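Local coordinates for protein RNA 2',3'-cyclic phosphodiesterase (Deinococcus radiodurans, PDB 5H7E) that belongs to the LigT-like branch of the 2H phosphoesterases, proteins with two lobes and a pair of His-x-Thr motifs, at residues A[53-58]-A[115-120]; A[72-77]-A[146-151]; A[94-99]-A[124-129]. All coordinates share one frame; numbering follows the deposited sequence.

Contact 1 lies at the surface; contacts 2 and 3 lie deeper, on the opposite side of the chain's centre. Contact 1 joins the start of helix 56-67 to the loop leaving helix 101-114 through one arginine shared between a carboxylate and a backbone oxygen. Contacts 2 and 3 are two ladders of one antiparallel sheet, separated by the pairing of strands 73-83 and 91-97; across it Asn76 N probably bonds to Glu97 O, and Asn76 ND2 bonds to Glu97 OE1. Both rest on backbone bonds and apolar packing, but contact 3 also carries polar side chains that hold a sulfate ion, whereas the exposed face of contact 2 bears His74, Ser148 and Thr150.

Contact 1: A[53-58]-A[115-120]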
loop_
_atom_site.group_PDB
_atom_site.type_symbol
_atom_site.label_atom_id
_atom_site.label_comp_id
_atom_site.label_asym_id
_atom_site.label_seq_id
_atom_site.Cartn_x
_atom_site.Cartn_y
_atom_site.Cartn_z
ATOM N N PRO A 53 -7.328 11.509 -16.474
ATOM C CA PRO A 53 -7.077 12.602 -15.500
ATOM C C PRO A 53 -8.349 13.339 -15.087
ATOM O O PRO A 53 -8.454 13.804 -13.942
ATOM C CB PRO A 53 -6.094 13.526 -16.250
ATOM C CG PRO A 53 -5.410 12.624 -17.222
ATOM C CD PRO A 53 -6.447 11.581 -17.651
ATOM N N GLU A 54 -9.360 13.364 -15.943
ATOM C CA GLU A 54 -10.605 14.035 -15.586
ATOM C C GLU A 54 -11.369 13.325 -14.475
ATOM O O GLU A 54 -12.316 13.900 -13.932
ATOM C CB GLU A 54 -11.500 14.178 -16.824
ATOM C CG GLU A 54 -11.694 12.864 -17.578
ATOM C CD GLU A 54 -10.722 12.680 -18.766
ATOM O OE1 GLU A 54 -11.200 12.162 -19.807
ATOM O OE2 GLU A 54 -9.504 13.029 -18.666
ATOM N N ARG A 55 -10.973 12.109 -14.102
ATOM C CA ARG A 55 -11.647 11.386 -13.034
ATOM C C ARG A 55 -10.981 11.577 -11.687
ATOM O O ARG A 55 -11.496 11.061 -10.697
ATOM C CB ARG A 55 -11.710 9.879 -13.340
ATOM C CG ARG A 55 -12.482 9.510 -14.635
ATOM C CD ARG A 55 -13.827 10.246 -14.771
ATOM N NE ARG A 55 -14.746 10.008 -13.657
ATOM C CZ ARG A 55 -15.436 8.886 -13.479
ATOM N NH1 ARG A 55 -16.260 8.760 -12.427
ATOM N NH2 ARG A 55 -15.311 7.885 -14.355
ATOM N N VAL A 56 -9.860 12.295 -11.625
ATOM C CA VAL A 56 -9.113 12.374 -10.377
ATOM C C VAL A 56 -9.910 13.112 -9.311
ATOM O O VAL A 56 -9.875 12.749 -8.136
ATOM C CB VAL A 56 -7.745 13.020 -10.608
ATOM C CG1 VAL A 56 -7.036 13.242 -9.279
ATOM C CG2 VAL A 56 -6.902 12.121 -11.525
ATOM N N GLU A 57 -10.634 14.166 -9.690
ATOM C CA GLU A 57 -11.433 14.859 -8.686
ATOM C C GLU A 57 -12.474 13.949 -8.059
ATOM O O GLU A 57 -12.687 14.013 -6.843
ATOM C CB GLU A 57 -12.082 16.112 -9.285
ATOM C CG GLU A 57 -12.670 17.034 -8.224
ATOM C CD GLU A 57 -11.620 17.545 -7.235
ATOM O OE1 GLU A 57 -10.439 17.708 -7.625
ATOM O OE2 GLU A 57 -11.981 17.783 -6.062
ATOM N N ASP A 58 -13.113 13.054 -8.835
ATOM C CA ASP A 58 -14.030 12.089 -8.202
ATOM C C ASP A 58 -13.311 11.216 -7.192
ATOM O O ASP A 58 -13.873 10.886 -6.143
ATOM C CB ASP A 58 -14.710 11.177 -9.223
ATOM C CG ASP A 58 -15.736 11.918 -10.093
ATOM O OD1 ASP A 58 -16.242 12.996 -9.681
ATOM O OD2 ASP A 58 -16.046 11.383 -11.190
ATOM N N LEU A 115 -17.871 4.437 -9.370
ATOM C CA LEU A 115 -17.482 5.532 -10.260
ATOM C C LEU A 115 -17.186 5.046 -11.668
ATOM O O LEU A 115 -16.968 5.877 -12.542
ATOM C CB LEU A 115 -16.245 6.256 -9.705
ATOM C CG LEU A 115 -16.529 7.079 -8.448
ATOM C CD1 LEU A 115 -15.257 7.510 -7.792
ATOM C CD2 LEU A 115 -17.443 8.313 -8.766
ATOM N N GLY A 116 -17.165 3.735 -11.912
ATOM C CA GLY A 116 -16.802 3.236 -13.231
ATOM C C GLY A 116 -15.338 3.419 -13.565
ATOM O O GLY A 116 -14.999 3.615 -14.730
ATOM N N ILE A 117 -14.484 3.404 -12.563
ATOM C CA ILE A 117 -13.040 3.523 -12.724
ATOM C C ILE A 117 -12.424 2.157 -12.478
ATOM O O ILE A 117 -12.822 1.455 -11.542
ATOM C CB ILE A 117 -12.504 4.587 -11.753
ATOM C CG1 ILE A 117 -13.095 5.949 -12.150
ATOM C CG2 ILE A 117 -10.948 4.608 -11.687
ATOM C CD1 ILE A 117 -12.802 6.979 -11.106
ATOM N N GLY A 118 -11.459 1.776 -13.313
ATOM C CA GLY A 118 -10.907 0.424 -13.239
ATOM C C GLY A 118 -9.901 0.216 -12.112
ATOM O O GLY A 118 -9.106 1.091 -11.766
ATOM N N THR A 119 -9.942 -0.978 -11.533
ATOM C CA THR A 119 -8.965 -1.385 -10.539
ATOM C C THR A 119 -8.221 -2.607 -11.025
ATOM O O THR A 119 -8.598 -3.247 -11.992
ATOM C CB THR A 119 -9.603 -1.720 -9.197
ATOM O OG1 THR A 119 -10.687 -2.606 -9.445
ATOM C CG2 THR A 119 -10.128 -0.461 -8.548
ATOM N N ASP A 120 -7.135 -2.931 -10.325
ATOM C CA ASP A 120 -6.384 -4.127 -10.685
ATOM C C ASP A 120 -5.874 -4.721 -9.378
ATOM O O ASP A 120 -4.659 -4.755 -9.125
ATOM C CB ASP A 120 -5.244 -3.794 -11.646
ATOM C CG ASP A 120 -4.455 -5.014 -12.069
ATOM O OD1 ASP A 120 -5.009 -6.104 -12.140
ATOM O OD2 ASP A 120 -3.257 -4.841 -12.372
#
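Arg55 reaches across to the backbone of Leu115 and closes on its carbonyl oxygen end-on, with both terminal nitrogens. Arg55 NH1 stands 3.0 Å from Leu115 O, in the carbonyl plane and on a lone pair, while Arg55 NH2 reaches Leu115 O at 3.2 Å, tilted off that plane. The side-on edge of the guanidinium turns back to Asp58, in the first turn of the helix that follows, where NE and NH1 both donate to Asp58 OD2; the salt bridge from Arg55 NH1 to Asp58 OD2 measures 2.9 Å. Bends at chi2 (-46°) and chi3 (-58°) let NH1 serve both acceptors, and gripping two edges fixes the flat group's rotation. Gly116, with positive phi, closes helix 101-114 in a Schellman motif, and a positive guanidinium is probably favoured at this negative end of the helix dipole. Ile117 lays CG1 over one face of the guanidinium, toward its rim and 3.7 Å from Arg55 NH2. Leu115 sets both methyls obliquely against Asp58, CD1 lying 4.0 Å from Asp58 CB. Both apolar chains suit places against helix 56-67: buried Ile117 also packs on Leu59 and Leu48, and Leu115 on Leu62. Asp58 OD1 forms a salt bridge with Arg61.

Contact 2: A[72-77]-A[146-151]; sequences PLHVNL and DQSWTA
Val75 and Trp149 exchange two backbone hydrogen bonds at the middle of an antiparallel ladder, Val75 N to Trp149 O at 2.8 Å and Trp149 N to Val75 O at 2.9 Å. Leu73 and Ala151 form the next hydrogen-bonded pair, the bond from Ala151 N to Leu73 O spanning 2.8 Å, and Leu77 N donates to Gln147 O beyond the other end. There one water donates to both Leu77 O and Gln147 O, bridging the strands where the regular pairing stops. The strand directions differ by 153°, so the ribbon is antiparallel with some twist.

His74 and Thr150, and Asn76 and Ser148, are the non-hydrogen-bonded pairs, and their polar side chains share the more exposed face. With chi1 at -173°, His74 extends its imidazole over the neighbouring strand, bringing NE2 within 3.0 Å of Ser148 OG. Its CD2 meets Thr150 OG1 near the ring plane. At the end of the ladder, Pro72 CB packs closely on Thr150 CG2.

The other face is apolar. Trp149 has chi1 at 75°, which brings the indole alongside Val75, and Val75 CB makes a CH-pi contact 3.7 Å from the centre of the Trp149 six-membered ring, almost on its normal. Val75 CG1 touches Trp149 CH2 at 3.5 Å; a compact branched residue suits this place because it can offer several carbons to one flat face. Leu77 comes in at about a right angle, with CD2 at the indole edge.

The ladder is thus part of the family's antiparallel sheet, its apolar face lying under helix 16-26. Ile18 of that helix covers Leu77, Gln147 and Trp149, while Ile128 of strand 127-132 packs on Leu77 and Trp149. Across strand 73-83, Asn76 ND2 bonds to Glu97 OE1 of the adjoining strand 91-97.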
loop_
_atom_site.group_PDB
_atom_site.type_symbol
_atom_site.label_atom_id
_atom_site.label_comp_id
_atom_site.label_asym_id
_atom_site.label_seq_id
_atom_site.Cartn_x
_atom_site.Cartn_y
_atom_site.Cartn_z
ATOM N N PRO A 72 -7.850 8.306 13.302
ATOM C CA PRO A 72 -6.550 7.839 12.825
ATOM C C PRO A 72 -6.415 6.362 13.149
ATOM O O PRO A 72 -6.798 5.940 14.240
ATOM C CB PRO A 72 -5.574 8.679 13.651
ATOM C CG PRO A 72 -6.318 9.972 13.783
ATOM C CD PRO A 72 -7.729 9.552 14.077
ATOM N N LEU A 73 -5.906 5.587 12.180
ATOM C CA LEU A 73 -5.892 4.138 12.328
ATOM C C LEU A 73 -4.624 3.726 13.050
ATOM O O LEU A 73 -3.564 4.283 12.807
ATOM C CB LEU A 73 -5.942 3.440 10.968
ATOM C CG LEU A 73 -7.182 3.795 10.126
ATOM C CD1 LEU A 73 -7.069 3.020 8.835
ATOM C CD2 LEU A 73 -8.457 3.439 10.879
ATOM N N HIS A 74 -4.726 2.730 13.933
ATOM C CA HIS A 74 -3.560 2.248 14.656
ATOM C C HIS A 74 -3.101 0.965 13.997
ATOM O O HIS A 74 -3.793 -0.051 14.069
ATOM C CB HIS A 74 -3.876 2.039 16.122
ATOM C CG HIS A 74 -2.651 1.705 16.910
ATOM N ND1 HIS A 74 -2.498 0.519 17.594
ATOM C CD2 HIS A 74 -1.478 2.374 17.043
ATOM C CE1 HIS A 74 -1.305 0.492 18.160
ATOM N NE2 HIS A 74 -0.670 1.610 17.849
ATOM N N VAL A 75 -1.977 1.036 13.258
ATOM C CA VAL A 75 -1.553 -0.044 12.393
ATOM C C VAL A 75 -0.440 -0.810 13.080
ATOM O O VAL A 75 0.522 -0.202 13.556
ATOM C CB VAL A 75 -1.051 0.501 11.051
ATOM C CG1 VAL A 75 -0.778 -0.697 10.063
ATOM C CG2 VAL A 75 -2.114 1.463 10.423
ATOM N N ASN A 76 -0.602 -2.137 13.165
ATOM C CA ASN A 76 0.368 -3.001 13.832
ATOM C C ASN A 76 1.099 -3.833 12.801
ATOM O O ASN A 76 0.456 -4.455 11.955
ATOM C CB ASN A 76 -0.372 -3.913 14.783
ATOM C CG ASN A 76 -1.141 -3.126 15.803
ATOM O OD1 ASN A 76 -0.542 -2.573 16.710
ATOM N ND2 ASN A 76 -2.466 -3.087 15.675
ATOM N N LEU A 77 2.432 -3.849 12.876
ATOM C CA LEU A 77 3.203 -4.847 12.140
ATOM C C LEU A 77 3.010 -6.212 12.761
ATOM O O LEU A 77 2.877 -6.337 13.994
ATOM C CB LEU A 77 4.699 -4.535 12.177
ATOM C CG LEU A 77 5.196 -3.229 11.562
ATOM C CD1 LEU A 77 6.712 -3.183 11.654
ATOM C CD2 LEU A 77 4.717 -3.102 10.117
ATOM N N ASP A 146 6.968 -6.083 16.439
ATOM C CA ASP A 146 6.051 -5.616 17.457
ATOM C C ASP A 146 5.768 -4.127 17.362
ATOM O O ASP A 146 5.083 -3.600 18.249
ATOM C CB ASP A 146 6.567 -5.934 18.872
ATOM C CG ASP A 146 7.901 -5.258 19.212
ATOM O OD1 ASP A 146 8.402 -4.372 18.502
ATOM O OD2 ASP A 146 8.480 -5.620 20.268
ATOM N N GLN A 147 6.229 -3.459 16.300
ATOM C CA GLN A 147 6.057 -2.023 16.220
ATOM C C GLN A 147 4.688 -1.673 15.645
ATOM O O GLN A 147 4.029 -2.482 14.988
ATOM C CB GLN A 147 7.114 -1.401 15.337
ATOM C CG GLN A 147 8.575 -1.600 15.837
ATOM C CD GLN A 147 9.239 -2.890 15.298
ATOM O OE1 GLN A 147 8.581 -3.802 14.854
ATOM N NE2 GLN A 147 10.553 -2.935 15.353
ATOM N N SER A 148 4.256 -0.466 15.975
ATOM C CA SER A 148 2.981 0.011 15.457
ATOM C C SER A 148 3.099 1.505 15.226
ATOM O O SER A 148 4.025 2.167 15.735
ATOM C CB SER A 148 1.843 -0.268 16.437
ATOM O OG SER A 148 2.092 0.382 17.658
ATOM N N TRP A 149 2.125 2.059 14.474
ATOM C CA TRP A 149 2.095 3.513 14.325
ATOM C C TRP A 149 0.660 3.971 14.153
ATOM O O TRP A 149 -0.214 3.182 13.817
ATOM C CB TRP A 149 2.894 4.030 13.124
ATOM C CG TRP A 149 2.270 3.835 11.753
ATOM C CD1 TRP A 149 1.702 4.843 11.005
ATOM C CD2 TRP A 149 2.301 2.673 10.905
ATOM N NE1 TRP A 149 1.332 4.357 9.787
ATOM C CE2 TRP A 149 1.691 3.049 9.686
ATOM C CE3 TRP A 149 2.772 1.339 11.046
ATOM C CZ2 TRP A 149 1.538 2.150 8.614
ATOM C CZ3 TRP A 149 2.614 0.457 9.971
ATOM C CH2 TRP A 149 2.022 0.886 8.755
ATOM N N THR A 150 0.454 5.270 14.290
ATOM C CA THR A 150 -0.866 5.874 14.083
ATOM C C THR A 150 -0.873 6.599 12.755
ATOM O O THR A 150 -0.056 7.508 12.527
ATOM C CB THR A 150 -1.195 6.839 15.218
ATOM O OG1 THR A 150 -1.275 6.108 16.437
ATOM C CG2 THR A 150 -2.570 7.471 14.979
ATOM N N ALA A 151 -1.729 6.133 11.844
ATOM C CA ALA A 151 -1.820 6.704 10.500
ATOM C C ALA A 151 -2.806 7.849 10.484
ATOM O O ALA A 151 -3.995 7.615 10.717
ATOM C CB ALA A 151 -2.253 5.635 9.531
HETATM O O HOH W 1 2.890 -4.947 16.185
#

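Contact 3: A[94-99]-A[124-129]; sequences VKTEAE and FKAHIT. With SO4 (sulfate ion), chain D.
Val94 lies alongside Ile128, the two side chains pointing the same way on the buried face of the sheet. Its chi1 of 56° places CG1 between the backbone N and the carbonyl carbon, which brings Val94 CG1 to 3.7 Å from Ile128 CB. The Thr96 side chain crosses Ile128 at about a right angle, its CG2 meeting Ile128 CG1 and CD1, while Thr96 OG1 lies 3.3 Å from Ala126 CB. Threonine fits here because its methyl joins the apolar packing while its small hydroxyl lies against Ala126.

Behind these runs an antiparallel ladder. Val94 and Ile128 form the hydrogen-bonded pair, with Ile128 N to Val94 O at 2.9 Å and the reverse bond equally long. Thr96 N to Ala126 O, at 3.1 Å, has a nearly straight N-H (174°), yet it approaches from well above the carbonyl plane.

Lys95 and His127 occupy the opposite face. The imidazole is held at both nitrogens: ND1 of His127 donates to Lys125 O at 2.7 Å, almost in the ring plane, and NE2 of His127 donates to sulfate O2 at 3.0 Å. The first bond fixes the ring's rotation and aims NE2 at the anion; Phe83 meets the ring edge-to-face, and the plane of Phe93 stands at about 55° to it. Thr129 OG1 adds a 2.9 Å bond to sulfate O2, and Thr44 OG1, on strand 42-48, also hydrogen-bonds the sulfate.

His127, Ile128 and Thr129 thus make a His-x-Thr motif on a strand, its polar residues facing the anion and its middle residue the core. Two are the signature of 2H phosphoesterases, and Thr44 would belong to the second; the sulfate, likely from the crystallisation liquor, probably marks the cleft they line.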
loop_
_atom_site.group_PDB
_atom_site.type_symbol
_atom_site.label_atom_id
_atom_site.label_comp_id
_atom_site.label_asym_id
_atom_site.label_seq_id
_atom_site.Cartn_x
_atom_site.Cartn_y
_atom_site.Cartn_z
ATOM N N VAL A 94 5.688 -7.824 4.953
ATOM C CA VAL A 94 5.265 -7.899 6.365
ATOM C C VAL A 94 3.771 -7.615 6.424
ATOM O O VAL A 94 3.283 -6.674 5.790
ATOM C CB VAL A 94 6.058 -6.947 7.267
ATOM C CG1 VAL A 94 5.993 -5.456 6.804
ATOM C CG2 VAL A 94 5.606 -7.052 8.725
ATOM N N LYS A 95 3.038 -8.469 7.155
ATOM C CA LYS A 95 1.606 -8.257 7.332
ATOM C C LYS A 95 1.359 -7.074 8.261
ATOM O O LYS A 95 2.085 -6.872 9.231
ATOM C CB LYS A 95 0.998 -9.520 7.919
ATOM C CG LYS A 95 -0.486 -9.378 8.272
ATOM C CD LYS A 95 -0.969 -10.770 8.803
ATOM C CE LYS A 95 -2.428 -10.772 9.157
ATOM N NZ LYS A 95 -2.718 -9.616 10.023
ATOM N N THR A 96 0.290 -6.298 7.978
ATOM C CA THR A 96 -0.117 -5.198 8.852
ATOM C C THR A 96 -1.567 -5.427 9.229
ATOM O O THR A 96 -2.333 -5.992 8.444
ATOM C CB THR A 96 0.002 -3.832 8.192
ATOM O OG1 THR A 96 -0.709 -3.872 6.935
ATOM C CG2 THR A 96 1.462 -3.527 7.841
ATOM N N GLU A 97 -1.905 -5.048 10.469
ATOM C CA GLU A 97 -3.296 -5.201 10.941
ATOM C C GLU A 97 -3.730 -3.881 11.545
ATOM O O GLU A 97 -2.953 -3.244 12.238
ATOM C CB GLU A 97 -3.392 -6.284 12.004
ATOM C CG GLU A 97 -4.800 -6.554 12.532
ATOM C CD GLU A 97 -5.209 -5.659 13.717
ATOM O OE1 GLU A 97 -4.325 -5.192 14.466
ATOM O OE2 GLU A 97 -6.429 -5.432 13.893
ATOM N N ALA A 98 -4.996 -3.478 11.310
ATOM C CA ALA A 98 -5.541 -2.308 12.003
ATOM C C ALA A 98 -7.050 -2.446 12.035
ATOM O O ALA A 98 -7.646 -2.762 11.010
ATOM C CB ALA A 98 -5.173 -0.973 11.299
ATOM N N GLU A 99 -7.657 -2.085 13.168
ATOM C CA GLU A 99 -9.123 -2.013 13.181
ATOM C C GLU A 99 -9.608 -1.029 12.118
ATOM O O GLU A 99 -9.155 0.116 12.053
ATOM C CB GLU A 99 -9.600 -1.558 14.569
ATOM C CG GLU A 99 -11.135 -1.582 14.696
ATOM C CD GLU A 99 -11.668 -0.971 15.971
ATOM O OE1 GLU A 99 -10.885 -0.378 16.761
ATOM O OE2 GLU A 99 -12.898 -1.097 16.195
ATOM N N PHE A 124 -7.930 -8.456 -0.715
ATOM C CA PHE A 124 -7.201 -7.535 0.156
ATOM C C PHE A 124 -6.548 -8.292 1.304
ATOM O O PHE A 124 -7.218 -9.035 2.026
ATOM C CB PHE A 124 -8.118 -6.461 0.729
ATOM C CG PHE A 124 -7.390 -5.481 1.592
ATOM C CD1 PHE A 124 -6.462 -4.626 1.037
ATOM C CD2 PHE A 124 -7.634 -5.427 2.947
ATOM C CE1 PHE A 124 -5.774 -3.725 1.806
ATOM C CE2 PHE A 124 -6.984 -4.506 3.737
ATOM C CZ PHE A 124 -6.013 -3.681 3.175
ATOM N N LYS A 125 -5.247 -8.084 1.466
ATOM C CA LYS A 125 -4.455 -8.681 2.543
ATOM C C LYS A 125 -3.445 -7.601 2.875
ATOM O O LYS A 125 -2.443 -7.471 2.161
ATOM C CB LYS A 125 -3.737 -9.952 2.095
ATOM C CG LYS A 125 -4.628 -11.038 1.538
ATOM C CD LYS A 125 -5.446 -11.732 2.578
ATOM C CE LYS A 125 -6.417 -12.709 1.881
ATOM N NZ LYS A 125 -5.701 -13.534 0.847
ATOM N N ALA A 126 -3.704 -6.827 3.922
ATOM C CA ALA A 126 -2.895 -5.643 4.168
ATOM C C ALA A 126 -1.450 -6.025 4.459
ATOM O O ALA A 126 -1.175 -6.900 5.293
ATOM C CB ALA A 126 -3.444 -4.881 5.368
ATOM N N HIS A 127 -0.523 -5.362 3.777
ATOM C CA HIS A 127 0.890 -5.694 3.956
ATOM C C HIS A 127 1.723 -4.515 3.491
ATOM O O HIS A 127 1.245 -3.623 2.763
ATOM C CB HIS A 127 1.299 -6.927 3.133
ATOM C CG HIS A 127 1.163 -6.708 1.649
ATOM N ND1 HIS A 127 -0.064 -6.779 1.008
ATOM C CD2 HIS A 127 2.080 -6.432 0.688
ATOM C CE1 HIS A 127 0.117 -6.563 -0.295
ATOM N NE2 HIS A 127 1.405 -6.353 -0.515
ATOM N N ILE A 128 3.004 -4.556 3.896
ATOM C CA ILE A 128 4.051 -3.700 3.300
ATOM C C ILE A 128 4.993 -4.639 2.578
ATOM O O ILE A 128 5.633 -5.502 3.209
ATOM C CB ILE A 128 4.805 -2.900 4.370
ATOM C CG1 ILE A 128 3.833 -2.018 5.141
ATOM C CG2 ILE A 128 5.950 -2.113 3.722
ATOM C CD1 ILE A 128 4.488 -1.475 6.475
ATOM N N THR A 129 5.137 -4.455 1.255
ATOM C CA THR A 129 6.116 -5.245 0.512
ATOM C C THR A 129 7.536 -4.811 0.847
ATOM O O THR A 129 7.869 -3.608 0.875
ATOM C CB THR A 129 5.845 -5.095 -0.982
ATOM O OG1 THR A 129 4.543 -5.645 -1.217
ATOM C CG2 THR A 129 6.915 -5.761 -1.854
HETATM S S SO4 D . 2.135 -3.797 -3.273
HETATM O O1 SO4 D . 2.185 -3.505 -4.688
HETATM O O2 SO4 D . 2.350 -5.247 -3.112
HETATM O O3 SO4 D . 3.165 -2.955 -2.679
HETATM O O4 SO4 D . 0.874 -3.480 -2.704
#